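Long-range contacts in glycoside hydrolase family protein (Novosphingobium sp. PP1Y, PDB 6Q2F), which probably hydrolyses alpha-L-rhamnosidic linkages in rhamnose-bearing glycosides: residues E127-A132 with G496-T502; Y581-L585 with A597-H601; G593-A597 with D763-F767; A602-A608 with Q638-E644; F668-N673 with S721-Q726. One frame throughout, in Å; residues are numbered along the deposited sequence.

How the contacts relate
Contacts 1 and 4 join neighbouring strands of a closed ring of eight parallel strands, a (beta/alpha)8 barrel, and contact 2 folds a loop onto the end of a third. Inside the barrel L501 CD1 of contact 1 packs on M606 SE of contact 4 at 3.8 Å, past the strand between them. Contacts 2 and 4, their centres about 8 Å apart, each supply a sodium ligand, E583 and E644. In barrel hydrolases the active site lies at the C-terminal ends of the strands, so the ion is probably near it. Contact 3 shares A597 with contact 2 and ties that loop to a second sheet. Contact 5 touches contact 4, V641 N donating to N673 OD1 at 2.8 Å.

Contact 1: E127-A132 with G496-T502; sequences ELAIAA and GVRALLT
Strands 127-131 and 497-502 lie side by side in the (beta/alpha)8 barrel, their backbones joined in parallel from A129 with A499 to A131 with L501. The I130 backbone is held at both ends: its N donates to A499 O at 3.1 Å, and its O takes the N-H of L501 at 2.8 Å, in the carbonyl plane. Just before this, L128 O receives R498 N at 2.7 Å, in a bond of 157°, and only weakly A499 N. The strands diverge by 32°, the twist expected of a barrel wall.

Alternate residues serve two environments. A129 and A499 set methyl against methyl, CB to CB 3.9 Å, on the inner face that they share with A131 and L501; small alanines suit a crowded barrel interior. I130 and L500 point outward. A chi1 of 59° holds I130 CG1 close over its own main chain, and from there it meets L500 CD1 at 3.7 Å. It also lies 4.0 Å from V497 CG1, the two side chains crossing at about a right angle. Cutting I130 back to an alanine here would probably open a gap between the strand and its helices and leave L500 CD1 and V497 CG1 without their partner.

Outside the barrel, helix 108-124 lays F114 against L128, I130 and V497, while Y479 and Y483 of helix 469-487 cover I130. Inside, A129 and L501 rest on Q87 of strand 85-91, which flanks strand 127-131 on the side away from strand 497-502.

Contact 2: Y581-L585 with A597-H601; sequences YGEAL and AMRSH. With NA (sodium ion), chain B.
M598, R599 and A584 carry this contact, the first two closing on the small alanine from the loop side. M598 is a selenomethionine whose chain runs out extended and then turns at chi3 (74°), which brings CE back against the 581-585 segment. There CE lies 3.8 Å from A584 CA and 3.5 Å from L585 CD2, while SE also touches L585, the two long side chains lying crosswise. The flexible, unbranched chain of a methionine suits such a seam, since it can bend to follow its apolar neighbours.

R599 lies beside the strand end. Its CD rests 3.1 Å from G582 O, and A584 CB stands 3.7 Å above one face of the guanidinium, offset toward the rim. An alanine fits here because its methyl can cover the flat group without pushing it aside. The polar edge of that group is used elsewhere: NE donates to D595 O, and NH1 meets both D625, in a salt bridge, and M606 O.

The arrangement folds the loop after barrel strand 579-582 back over the end of that strand, at the rim where the metal site lies. E583 CB points away from the loop, and the extended chain beyond it brings OE1 to the sodium ion, 2.4 Å from it, which D503, S504, E586 and E644 also bind. The backbone O of E583 instead faces the loop, where a water donates to it and to M598 O, 2.9 Å from each.

Contact 3: G593-A597 with D763-F767; sequences GDDMA and DYINF
D594 OD2 and N766 ND2 meet at 2.9 Å in the one hydrogen bond that joins segments 593-597 and 763-767. The amide N-H approaches from above the carboxylate plane, 48° out of it. The same oxygen takes the backbone N-H of A597 at 2.8 Å, on the anti side and fairly straight at 161°, and a weak bond from M596 N. Beside these bonds lies the selenomethionine M596: its CB is 3.7 Å from N766 ND2, SE packs on Y764 CB at 3.8 Å, and CE lies 3.3 Å from Y764 O.

The bond from A597 N, three residues on, makes D594 the head of an Asx motif, which curls the 593-597 loop at its turn; aspartate suits the place because one short carboxylate can hold both the turn and a partner in the other segment. N766 works in a similar double way. It sits at the N-cap of helix 767-773, and a chi1 of 66° swings CG over the backbone, where OD1 caps A769 N while ND2 remains turned toward D594. The contact thus ties a loop of the barrel to the end of strand 762-765, which belongs to a second sheet, beside strand 734-737.

Further out, Y738 OH holds D594 OD1, the other carboxylate oxygen. Next to it D595 turns its side chain to L744 N and T745 N at the start of helix 744-747. V632 and L635 of helix 620-636, with L744, enclose M596.

Contact 4: A602-A608 with Q638-E644; sequences ADIPMAA and QNLVAAE. With NA (sodium ion), chain B.
A607 O accepts the backbone N-H of E644 at 2.7 Å, the shortest bond joining strands 604-608 and 642-644. The two are consecutive parallel strands of the barrel, linked through helix 620-636 in a beta-alpha-beta crossover. Two further bonds continue the pairing, A607 N to A642 O at 2.9 Å and A642 N to P605 O at 2.8 Å. The run of bonds stops there, since proline has no N-H to give L640 O; its ring CD packs 3.4 Å from that oxygen instead.

Before the strands the seam passes to a side chain. Q638 bends at chi2 (95°), which turns its amide across to A602, and NE2 donates to A602 O at 3.0 Å, coming in nearly in line with the C=O bond. A leucine in its place is likely to leave A602 O without this donor and the chain after helix 620-636 without its side-chain tie to the residues leading into strand 604-610.

A642 offers a methyl to two neighbours on the inner face, I604 CG2 and M606 CG, each 3.6 Å from its CB; the small group fits between them. A607 turns the other way, onto D625 and M626 of the crossover helix. E644 suits the strand's inner side because its extended chain carries a carboxylate to the metal: OE1 binds the sodium ion at 2.6 Å while A608 CB packs beside it.

Contact 5: F668-N673 with S721-Q726; sequences FVTGVN and SSLLLQ
N673 can be followed from CB outward against helix 712-726. CB packs 3.8 Å from L725 CB, and CG lies 3.5 Å from Q726 CG, the two side chains crossing obliquely. Its chi1 of 56° tucks the amide inward and carries it to L725, where ND2 donates to L725 O at 2.9 Å from above the carbonyl plane. ND2 also reaches N639 O, while OD1 accepts from V641 N: an amide suits this place because it both gives and takes. Q726 answers from the helix, its NE2 bonding the backbone O of N673 at 2.7 Å, nearly straight at 166°.

N673 follows the end of helix 657-670, closed by a Schellman motif whose positive-phi residue is G671, a position that needs glycine since a side chain would jam against the preceding carbonyl. In the last turn of that helix, F668 offers its ring to helix 712-726. S721 CB makes a CH-pi contact over one face, 3.8 Å from the ring centroid, and S722 OG, while bonded to I718 O, comes to the edge near CE1. L725 CD1 packs 3.6 Å from F668 CB, and Y906 of strand 902-908 touches F668 and L725.

Contact 1: E127-A132 with G496-T502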
# COMPACT_ATOMS: atom_id res chain seq x y z
N GLU A 127 -5.66 -8.69 -21.30
CA GLU A 127 -6.66 -8.31 -20.31
C GLU A 127 -6.62 -6.80 -20.09
O GLU A 127 -5.62 -6.27 -19.60
CB GLU A 127 -6.41 -9.03 -18.99
CG GLU A 127 -7.22 -8.47 -17.83
CD GLU A 127 -6.82 -9.05 -16.48
OE1 GLU A 127 -7.42 -10.04 -16.05
OE2 GLU A 127 -5.88 -8.50 -15.87
N LEU A 128 -7.71 -6.11 -20.42
CA LEU A 128 -7.76 -4.65 -20.28
C LEU A 128 -8.51 -4.28 -19.02
O LEU A 128 -9.62 -4.77 -18.79
CB LEU A 128 -8.41 -4.02 -21.51
CG LEU A 128 -8.70 -2.52 -21.41
CD1 LEU A 128 -7.42 -1.73 -21.15
CD2 LEU A 128 -9.37 -2.01 -22.69
N ALA A 129 -7.91 -3.41 -18.21
CA ALA A 129 -8.56 -2.87 -17.02
C ALA A 129 -8.65 -1.35 -17.11
O ALA A 129 -7.87 -0.68 -17.80
CB ALA A 129 -7.78 -3.25 -15.74
N ILE A 130 -9.62 -0.80 -16.39
CA ILE A 130 -9.77 0.64 -16.20
C ILE A 130 -9.79 0.93 -14.72
O ILE A 130 -10.10 0.07 -13.90
CB ILE A 130 -11.04 1.19 -16.88
CG1 ILE A 130 -12.28 0.50 -16.29
CG2 ILE A 130 -10.94 0.99 -18.36
CD1 ILE A 130 -13.61 1.11 -16.78
N ALA A 131 -9.46 2.17 -14.37
CA ALA A 131 -9.60 2.61 -13.00
C ALA A 131 -11.07 2.85 -12.68
O ALA A 131 -11.91 2.98 -13.57
CB ALA A 131 -8.80 3.89 -12.76
N ALA A 132 -11.38 2.92 -11.38
CA ALA A 132 -12.75 3.07 -10.91
C ALA A 132 -13.24 4.52 -10.93
O ALA A 132 -14.31 4.81 -10.40
CB ALA A 132 -12.89 2.47 -9.50
N GLY A 496 -13.01 -7.28 -24.14
CA GLY A 496 -12.56 -5.90 -24.10
C GLY A 496 -12.11 -5.49 -22.72
O GLY A 496 -11.05 -5.93 -22.25
N VAL A 497 -12.87 -4.63 -22.05
CA VAL A 497 -12.59 -4.26 -20.67
C VAL A 497 -12.99 -5.43 -19.78
O VAL A 497 -14.17 -5.80 -19.71
CB VAL A 497 -13.32 -2.97 -20.27
CG1 VAL A 497 -12.96 -2.57 -18.84
CG2 VAL A 497 -12.98 -1.84 -21.23
N ARG A 498 -12.01 -6.06 -19.12
CA ARG A 498 -12.28 -7.23 -18.30
C ARG A 498 -12.29 -6.90 -16.82
O ARG A 498 -12.72 -7.74 -16.03
CB ARG A 498 -11.22 -8.32 -18.52
CG ARG A 498 -11.00 -8.69 -20.00
CD ARG A 498 -12.31 -9.17 -20.61
NE ARG A 498 -12.94 -10.18 -19.78
CZ ARG A 498 -12.57 -11.46 -19.74
NH1 ARG A 498 -11.56 -11.89 -20.49
NH2 ARG A 498 -13.21 -12.31 -18.93
N ALA A 499 -11.78 -5.73 -16.43
CA ALA A 499 -11.52 -5.56 -15.02
C ALA A 499 -11.58 -4.10 -14.64
O ALA A 499 -11.38 -3.20 -15.46
CB ALA A 499 -10.14 -6.13 -14.63
N LEU A 500 -11.81 -3.90 -13.35
CA LEU A 500 -11.87 -2.61 -12.69
C LEU A 500 -10.71 -2.56 -11.70
O LEU A 500 -10.38 -3.57 -11.08
CB LEU A 500 -13.19 -2.48 -11.94
CG LEU A 500 -14.11 -1.27 -12.02
CD1 LEU A 500 -14.23 -0.77 -13.45
CD2 LEU A 500 -15.47 -1.74 -11.48
N LEU A 501 -10.11 -1.40 -11.55
CA LEU A 501 -9.04 -1.22 -10.58
C LEU A 501 -9.48 -0.16 -9.59
O LEU A 501 -9.83 0.95 -10.00
CB LEU A 501 -7.73 -0.81 -11.26
CG LEU A 501 -6.73 -0.15 -10.31
CD1 LEU A 501 -6.22 -1.18 -9.31
CD2 LEU A 501 -5.54 0.38 -11.09
N THR A 502 -9.49 -0.51 -8.29
CA THR A 502 -9.66 0.50 -7.25
C THR A 502 -8.25 0.80 -6.74
O THR A 502 -7.64 -0.01 -6.04
CB THR A 502 -10.59 0.03 -6.12
OG1 THR A 502 -10.09 -1.16 -5.51
CG2 THR A 502 -12.00 -0.23 -6.63

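Contact 2: Y581-L585 with A597-H601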
# COMPACT_ATOMS: atom_id res chain seq x y z
N TYR A 581 -9.35 -5.64 -9.47
CA TYR A 581 -8.05 -5.46 -8.83
C TYR A 581 -8.21 -4.44 -7.71
O TYR A 581 -8.69 -3.33 -7.94
CB TYR A 581 -7.02 -4.94 -9.83
CG TYR A 581 -6.54 -5.93 -10.84
CD1 TYR A 581 -7.27 -6.19 -11.98
CD2 TYR A 581 -5.32 -6.58 -10.68
CE1 TYR A 581 -6.82 -7.10 -12.91
CE2 TYR A 581 -4.85 -7.46 -11.60
CZ TYR A 581 -5.59 -7.73 -12.71
OH TYR A 581 -5.11 -8.63 -13.62
N GLY A 582 -7.81 -4.81 -6.49
CA GLY A 582 -8.15 -3.95 -5.37
C GLY A 582 -6.96 -3.63 -4.47
O GLY A 582 -6.47 -4.49 -3.74
N GLU A 583 -6.52 -2.38 -4.52
CA GLU A 583 -5.54 -1.89 -3.58
C GLU A 583 -6.27 -1.40 -2.34
O GLU A 583 -7.50 -1.34 -2.31
CB GLU A 583 -4.69 -0.78 -4.19
CG GLU A 583 -3.83 -1.20 -5.33
CD GLU A 583 -2.80 -0.12 -5.74
OE1 GLU A 583 -2.84 1.00 -5.20
OE2 GLU A 583 -1.96 -0.43 -6.60
N ALA A 584 -5.51 -1.01 -1.33
CA ALA A 584 -6.11 -0.51 -0.10
C ALA A 584 -5.46 0.78 0.35
O ALA A 584 -5.49 1.78 -0.36
CB ALA A 584 -6.06 -1.59 0.99
N LEU A 585 -4.92 0.80 1.57
CA LEU A 585 -4.23 1.96 2.14
C LEU A 585 -2.87 2.27 1.56
O LEU A 585 -2.59 3.38 1.25
CB LEU A 585 -4.18 1.90 3.67
CG LEU A 585 -5.48 1.61 4.39
CD1 LEU A 585 -5.28 1.43 5.86
CD2 LEU A 585 -6.50 2.67 4.12
N ALA A 597 -9.54 -6.31 5.13
CA ALA A 597 -10.97 -6.29 4.87
C ALA A 597 -11.27 -5.53 3.59
O ALA A 597 -12.10 -5.95 2.77
CB ALA A 597 -11.71 -5.68 6.07
N MSE A 598 -10.57 -4.43 3.38
CA MSE A 598 -10.78 -3.58 2.20
C MSE A 598 -10.51 -4.33 0.90
O MSE A 598 -11.03 -3.95 -0.15
CB MSE A 598 -9.89 -2.35 2.30
CG MSE A 598 -10.34 -1.36 3.35
SE MSE A 598 -8.86 -0.21 3.86
CE MSE A 598 -8.85 0.87 2.20
N ARG A 599 -9.73 -5.41 0.96
CA ARG A 599 -9.39 -6.15 -0.24
C ARG A 599 -10.03 -7.53 -0.30
O ARG A 599 -9.88 -8.23 -1.30
CB ARG A 599 -7.87 -6.27 -0.37
CG ARG A 599 -7.17 -4.96 -0.69
CD ARG A 599 -5.61 -5.07 -0.81
NE ARG A 599 -5.00 -5.12 0.50
CZ ARG A 599 -3.76 -4.77 0.78
NH1 ARG A 599 -2.95 -4.35 -0.19
NH2 ARG A 599 -3.31 -4.85 2.02
N SER A 600 -10.80 -7.91 0.72
CA SER A 600 -11.30 -9.27 0.85
C SER A 600 -12.35 -9.62 -0.20
O SER A 600 -12.59 -10.79 -0.47
CB SER A 600 -11.87 -9.46 2.26
OG SER A 600 -12.95 -8.56 2.45
N HIS A 601 -13.01 -8.61 -0.75
CA HIS A 601 -14.05 -8.79 -1.76
C HIS A 601 -13.51 -8.74 -3.18
O HIS A 601 -14.23 -9.10 -4.11
CB HIS A 601 -15.14 -7.72 -1.61
CG HIS A 601 -15.65 -7.57 -0.21
ND1 HIS A 601 -16.43 -8.53 0.40
CD2 HIS A 601 -15.52 -6.57 0.69
CE1 HIS A 601 -16.75 -8.13 1.62
NE2 HIS A 601 -16.20 -6.94 1.82
NA NA B . -1.36 2.93 -5.41
O HOH W 1 -9.59 -3.28 -2.53

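Contact 3: G593-A597 with D763-F767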
# COMPACT_ATOMS: atom_id res chain seq x y z
N GLY A 593 -10.01 2.18 8.33
CA GLY A 593 -10.23 0.99 7.53
C GLY A 593 -9.17 -0.05 7.81
O GLY A 593 -8.06 0.25 8.26
N ASP A 594 -9.52 -1.30 7.55
CA ASP A 594 -8.61 -2.42 7.67
C ASP A 594 -8.18 -2.85 6.27
O ASP A 594 -9.03 -3.15 5.43
CB ASP A 594 -9.27 -3.58 8.40
CG ASP A 594 -8.34 -4.78 8.47
OD1 ASP A 594 -7.42 -4.73 9.30
OD2 ASP A 594 -8.51 -5.71 7.67
N ASP A 595 -6.87 -2.93 6.03
CA ASP A 595 -6.41 -3.15 4.66
C ASP A 595 -6.48 -4.61 4.22
O ASP A 595 -6.23 -4.88 3.04
CB ASP A 595 -4.99 -2.58 4.43
CG ASP A 595 -3.99 -2.93 5.52
OD1 ASP A 595 -4.35 -3.59 6.52
OD2 ASP A 595 -2.82 -2.50 5.38
N MSE A 596 -6.84 -5.55 5.09
CA MSE A 596 -7.24 -6.87 4.61
C MSE A 596 -8.72 -6.87 4.24
O MSE A 596 -9.11 -7.35 3.19
CB MSE A 596 -6.95 -7.98 5.65
CG MSE A 596 -5.45 -8.26 5.75
SE MSE A 596 -5.10 -9.85 6.83
CE MSE A 596 -5.98 -11.18 5.78
N ALA A 597 -9.54 -6.31 5.13
CA ALA A 597 -10.97 -6.29 4.87
C ALA A 597 -11.27 -5.53 3.59
O ALA A 597 -12.10 -5.95 2.77
CB ALA A 597 -11.71 -5.68 6.07
N ASP A 763 0.81 -15.90 7.42
CA ASP A 763 -0.19 -14.99 6.90
C ASP A 763 -0.67 -14.10 8.05
O ASP A 763 -0.72 -14.54 9.21
CB ASP A 763 -1.41 -15.74 6.34
CG ASP A 763 -1.12 -16.50 5.07
OD1 ASP A 763 -0.28 -16.02 4.28
OD2 ASP A 763 -1.76 -17.57 4.85
N TYR A 764 -1.04 -12.87 7.73
CA TYR A 764 -1.81 -12.09 8.68
C TYR A 764 -3.27 -12.51 8.62
O TYR A 764 -3.79 -12.86 7.55
CB TYR A 764 -1.73 -10.60 8.37
CG TYR A 764 -0.38 -9.99 8.60
CD1 TYR A 764 0.17 -9.96 9.88
CD2 TYR A 764 0.34 -9.42 7.56
CE1 TYR A 764 1.40 -9.38 10.12
CE2 TYR A 764 1.57 -8.84 7.79
CZ TYR A 764 2.10 -8.82 9.06
OH TYR A 764 3.32 -8.25 9.28
N ILE A 765 -3.94 -12.50 9.78
CA ILE A 765 -5.39 -12.66 9.85
C ILE A 765 -5.94 -11.49 10.64
O ILE A 765 -5.36 -11.07 11.64
CB ILE A 765 -5.81 -14.00 10.52
CG1 ILE A 765 -5.23 -14.14 11.92
CG2 ILE A 765 -5.39 -15.18 9.69
CD1 ILE A 765 -5.88 -15.30 12.71
N ASN A 766 -7.05 -10.94 10.16
CA ASN A 766 -7.75 -9.86 10.83
C ASN A 766 -8.97 -10.43 11.56
O ASN A 766 -9.17 -11.65 11.65
CB ASN A 766 -8.13 -8.77 9.81
CG ASN A 766 -9.16 -9.24 8.79
OD1 ASN A 766 -9.42 -10.43 8.66
ND2 ASN A 766 -9.71 -8.29 8.03
N PHE A 767 -9.79 -9.53 12.11
CA PHE A 767 -10.94 -9.99 12.89
C PHE A 767 -11.87 -10.84 12.04
O PHE A 767 -12.31 -11.91 12.48
CB PHE A 767 -11.66 -8.78 13.49
CG PHE A 767 -12.98 -9.11 14.17
CD1 PHE A 767 -13.02 -9.42 15.53
CD2 PHE A 767 -14.16 -9.06 13.46
CE1 PHE A 767 -14.24 -9.70 16.16
CE2 PHE A 767 -15.40 -9.34 14.08
CZ PHE A 767 -15.44 -9.65 15.44

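Contact 4: A602-A608 with Q638-E644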
# COMPACT_ATOMS: atom_id res chain seq x y z
N ALA A 602 -12.29 -8.27 -3.36
CA ALA A 602 -11.75 -8.10 -4.69
C ALA A 602 -11.31 -9.44 -5.25
O ALA A 602 -10.98 -10.37 -4.51
CB ALA A 602 -10.57 -7.13 -4.69
N ASP A 603 -11.34 -9.55 -6.57
CA ASP A 603 -10.85 -10.77 -7.23
C ASP A 603 -9.34 -10.87 -7.13
O ASP A 603 -8.80 -11.98 -7.05
CB ASP A 603 -11.27 -10.77 -8.69
CG ASP A 603 -12.77 -10.77 -8.84
OD1 ASP A 603 -13.35 -9.66 -8.83
OD2 ASP A 603 -13.34 -11.87 -8.95
N ILE A 604 -8.66 -9.74 -7.18
CA ILE A 604 -7.20 -9.73 -7.13
C ILE A 604 -6.75 -8.69 -6.12
O ILE A 604 -6.68 -7.49 -6.44
CB ILE A 604 -6.61 -9.50 -8.52
CG1 ILE A 604 -7.15 -10.56 -9.48
CG2 ILE A 604 -5.12 -9.61 -8.47
CD1 ILE A 604 -6.99 -10.23 -10.92
N PRO A 605 -6.47 -9.09 -4.88
CA PRO A 605 -5.88 -8.16 -3.91
C PRO A 605 -4.57 -7.63 -4.45
O PRO A 605 -3.80 -8.35 -5.08
CB PRO A 605 -5.68 -9.03 -2.67
CG PRO A 605 -6.68 -10.15 -2.83
CD PRO A 605 -6.68 -10.43 -4.30
N MSE A 606 -4.34 -6.35 -4.23
CA MSE A 606 -3.27 -5.65 -4.87
C MSE A 606 -2.55 -4.72 -3.90
O MSE A 606 -3.16 -4.10 -3.03
CB MSE A 606 -3.80 -4.84 -6.08
CG MSE A 606 -2.69 -4.28 -6.94
SE MSE A 606 -3.47 -3.64 -8.59
CE MSE A 606 -1.87 -2.92 -9.46
N ALA A 607 -1.24 -4.64 -4.07
CA ALA A 607 -0.38 -3.79 -3.25
C ALA A 607 0.55 -3.04 -4.20
O ALA A 607 0.30 -2.94 -5.40
CB ALA A 607 0.34 -4.65 -2.21
N ALA A 608 1.64 -2.50 -3.65
CA ALA A 608 2.59 -1.71 -4.43
C ALA A 608 4.01 -1.94 -3.89
O ALA A 608 4.20 -2.31 -2.73
CB ALA A 608 2.27 -0.20 -4.38
N GLN A 638 -8.58 -16.00 -3.36
CA GLN A 638 -8.36 -15.35 -4.63
C GLN A 638 -7.13 -15.94 -5.32
O GLN A 638 -7.11 -16.08 -6.50
CB GLN A 638 -8.24 -13.85 -4.50
CG GLN A 638 -9.48 -13.17 -4.03
CD GLN A 638 -9.51 -12.95 -2.55
OE1 GLN A 638 -8.87 -13.67 -1.80
NE2 GLN A 638 -10.21 -11.96 -2.13
N ASN A 639 -6.12 -16.25 -4.52
CA ASN A 639 -4.85 -16.81 -4.95
C ASN A 639 -3.94 -15.82 -5.68
O ASN A 639 -2.78 -15.76 -5.43
CB ASN A 639 -4.98 -18.14 -5.68
CG ASN A 639 -3.65 -18.87 -5.80
OD1 ASN A 639 -2.93 -19.00 -4.87
ND2 ASN A 639 -3.36 -19.32 -6.97
N LEU A 640 -4.49 -15.06 -6.60
CA LEU A 640 -3.74 -14.06 -7.30
C LEU A 640 -3.43 -12.89 -6.37
O LEU A 640 -4.23 -12.48 -5.60
CB LEU A 640 -4.50 -13.61 -8.53
CG LEU A 640 -4.70 -14.63 -9.63
CD1 LEU A 640 -5.73 -14.21 -10.62
CD2 LEU A 640 -3.42 -14.96 -10.34
N VAL A 641 -2.23 -12.37 -6.45
CA VAL A 641 -1.79 -11.24 -5.64
C VAL A 641 -1.10 -10.28 -6.59
O VAL A 641 -0.01 -10.58 -7.10
CB VAL A 641 -0.82 -11.65 -4.53
CG1 VAL A 641 -0.40 -10.44 -3.73
CG2 VAL A 641 -1.42 -12.72 -3.63
N ALA A 642 -1.70 -9.12 -6.80
CA ALA A 642 -1.11 -8.16 -7.72
C ALA A 642 -0.32 -7.12 -6.95
O ALA A 642 -0.55 -6.87 -5.76
CB ALA A 642 -2.18 -7.48 -8.58
N ALA A 643 0.62 -6.50 -7.65
CA ALA A 643 1.29 -5.33 -7.09
C ALA A 643 1.62 -4.34 -8.18
O ALA A 643 2.10 -4.70 -9.26
CB ALA A 643 2.55 -5.73 -6.33
N GLU A 644 1.31 -3.08 -7.89
CA GLU A 644 1.82 -1.93 -8.60
C GLU A 644 3.34 -1.90 -8.44
O GLU A 644 3.85 -1.55 -7.37
CB GLU A 644 1.12 -0.68 -8.06
CG GLU A 644 1.62 0.64 -8.53
CD GLU A 644 0.95 1.76 -7.74
OE1 GLU A 644 -0.12 1.48 -7.15
OE2 GLU A 644 1.52 2.86 -7.66
NA NA B . -1.36 2.93 -5.41
O HOH W 2 -9.19 -14.38 -8.45

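Contact 5: F668-N673 with S721-Q726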
# COMPACT_ATOMS: atom_id res chain seq x y z
N PHE A 668 8.03 -11.02 -5.31
CA PHE A 668 7.74 -12.44 -5.40
C PHE A 668 7.83 -13.11 -4.02
O PHE A 668 6.91 -13.83 -3.62
CB PHE A 668 8.70 -13.09 -6.39
CG PHE A 668 8.34 -12.83 -7.84
CD1 PHE A 668 7.02 -12.78 -8.24
CD2 PHE A 668 9.33 -12.66 -8.79
CE1 PHE A 668 6.68 -12.57 -9.56
CE2 PHE A 668 9.00 -12.42 -10.12
CZ PHE A 668 7.67 -12.38 -10.51
N VAL A 669 8.92 -12.87 -3.29
CA VAL A 669 9.12 -13.59 -2.03
C VAL A 669 8.19 -13.06 -0.93
O VAL A 669 7.99 -13.74 0.08
CB VAL A 669 10.60 -13.51 -1.61
CG1 VAL A 669 10.92 -12.18 -0.90
CG2 VAL A 669 10.97 -14.72 -0.74
N THR A 670 7.56 -11.90 -1.13
CA THR A 670 6.56 -11.42 -0.18
C THR A 670 5.17 -11.96 -0.46
O THR A 670 4.29 -11.85 0.41
CB THR A 670 6.55 -9.89 -0.17
OG1 THR A 670 7.89 -9.42 -0.05
CG2 THR A 670 5.72 -9.34 1.04
N GLY A 671 4.94 -12.55 -1.63
CA GLY A 671 3.64 -13.14 -1.95
C GLY A 671 3.01 -12.62 -3.23
O GLY A 671 1.94 -13.12 -3.62
N VAL A 672 3.60 -11.64 -3.89
CA VAL A 672 3.07 -11.19 -5.18
C VAL A 672 3.29 -12.27 -6.22
O VAL A 672 4.36 -12.90 -6.29
CB VAL A 672 3.75 -9.88 -5.59
CG1 VAL A 672 3.31 -9.46 -7.00
CG2 VAL A 672 3.43 -8.79 -4.56
N ASN A 673 2.26 -12.51 -7.04
CA ASN A 673 2.43 -13.40 -8.19
C ASN A 673 1.75 -12.86 -9.44
O ASN A 673 1.55 -13.62 -10.39
CB ASN A 673 1.90 -14.82 -7.85
CG ASN A 673 0.46 -14.80 -7.38
OD1 ASN A 673 -0.32 -13.93 -7.75
ND2 ASN A 673 0.09 -15.79 -6.59
N SER A 721 8.24 -16.93 -13.11
CA SER A 721 8.21 -16.87 -11.66
C SER A 721 6.77 -16.79 -11.16
O SER A 721 6.40 -17.48 -10.20
CB SER A 721 9.01 -15.65 -11.19
OG SER A 721 10.37 -15.81 -11.54
N SER A 722 5.95 -15.97 -11.82
CA SER A 722 4.55 -15.82 -11.43
C SER A 722 3.82 -17.14 -11.57
O SER A 722 3.01 -17.50 -10.71
CB SER A 722 3.88 -14.76 -12.31
OG SER A 722 4.55 -13.51 -12.24
N LEU A 723 4.09 -17.89 -12.64
CA LEU A 723 3.42 -19.17 -12.86
C LEU A 723 3.59 -20.09 -11.66
O LEU A 723 2.61 -20.59 -11.09
CB LEU A 723 3.95 -19.84 -14.14
CG LEU A 723 3.53 -21.31 -14.28
CD1 LEU A 723 2.01 -21.45 -14.55
CD2 LEU A 723 4.37 -22.06 -15.33
N LEU A 724 4.85 -20.34 -11.27
CA LEU A 724 5.09 -21.22 -10.13
C LEU A 724 4.50 -20.63 -8.85
O LEU A 724 3.94 -21.36 -8.02
CB LEU A 724 6.58 -21.47 -9.97
CG LEU A 724 7.30 -22.11 -11.18
CD1 LEU A 724 8.74 -22.56 -10.85
CD2 LEU A 724 6.52 -23.33 -11.62
N LEU A 725 4.58 -19.30 -8.70
CA LEU A 725 4.07 -18.64 -7.50
C LEU A 725 2.55 -18.50 -7.50
O LEU A 725 1.98 -18.05 -6.51
CB LEU A 725 4.77 -17.29 -7.34
CG LEU A 725 6.25 -17.55 -6.94
CD1 LEU A 725 7.09 -16.28 -7.04
CD2 LEU A 725 6.31 -18.07 -5.51
N GLN A 726 1.88 -18.92 -8.56
CA GLN A 726 0.42 -19.08 -8.52
C GLN A 726 -0.01 -20.53 -8.35
O GLN A 726 -1.20 -20.79 -8.16
CB GLN A 726 -0.21 -18.52 -9.80
CG GLN A 726 -0.01 -17.03 -10.00
CD GLN A 726 -0.47 -16.54 -11.36
OE1 GLN A 726 -1.20 -17.23 -12.08
NE2 GLN A 726 -0.04 -15.34 -11.74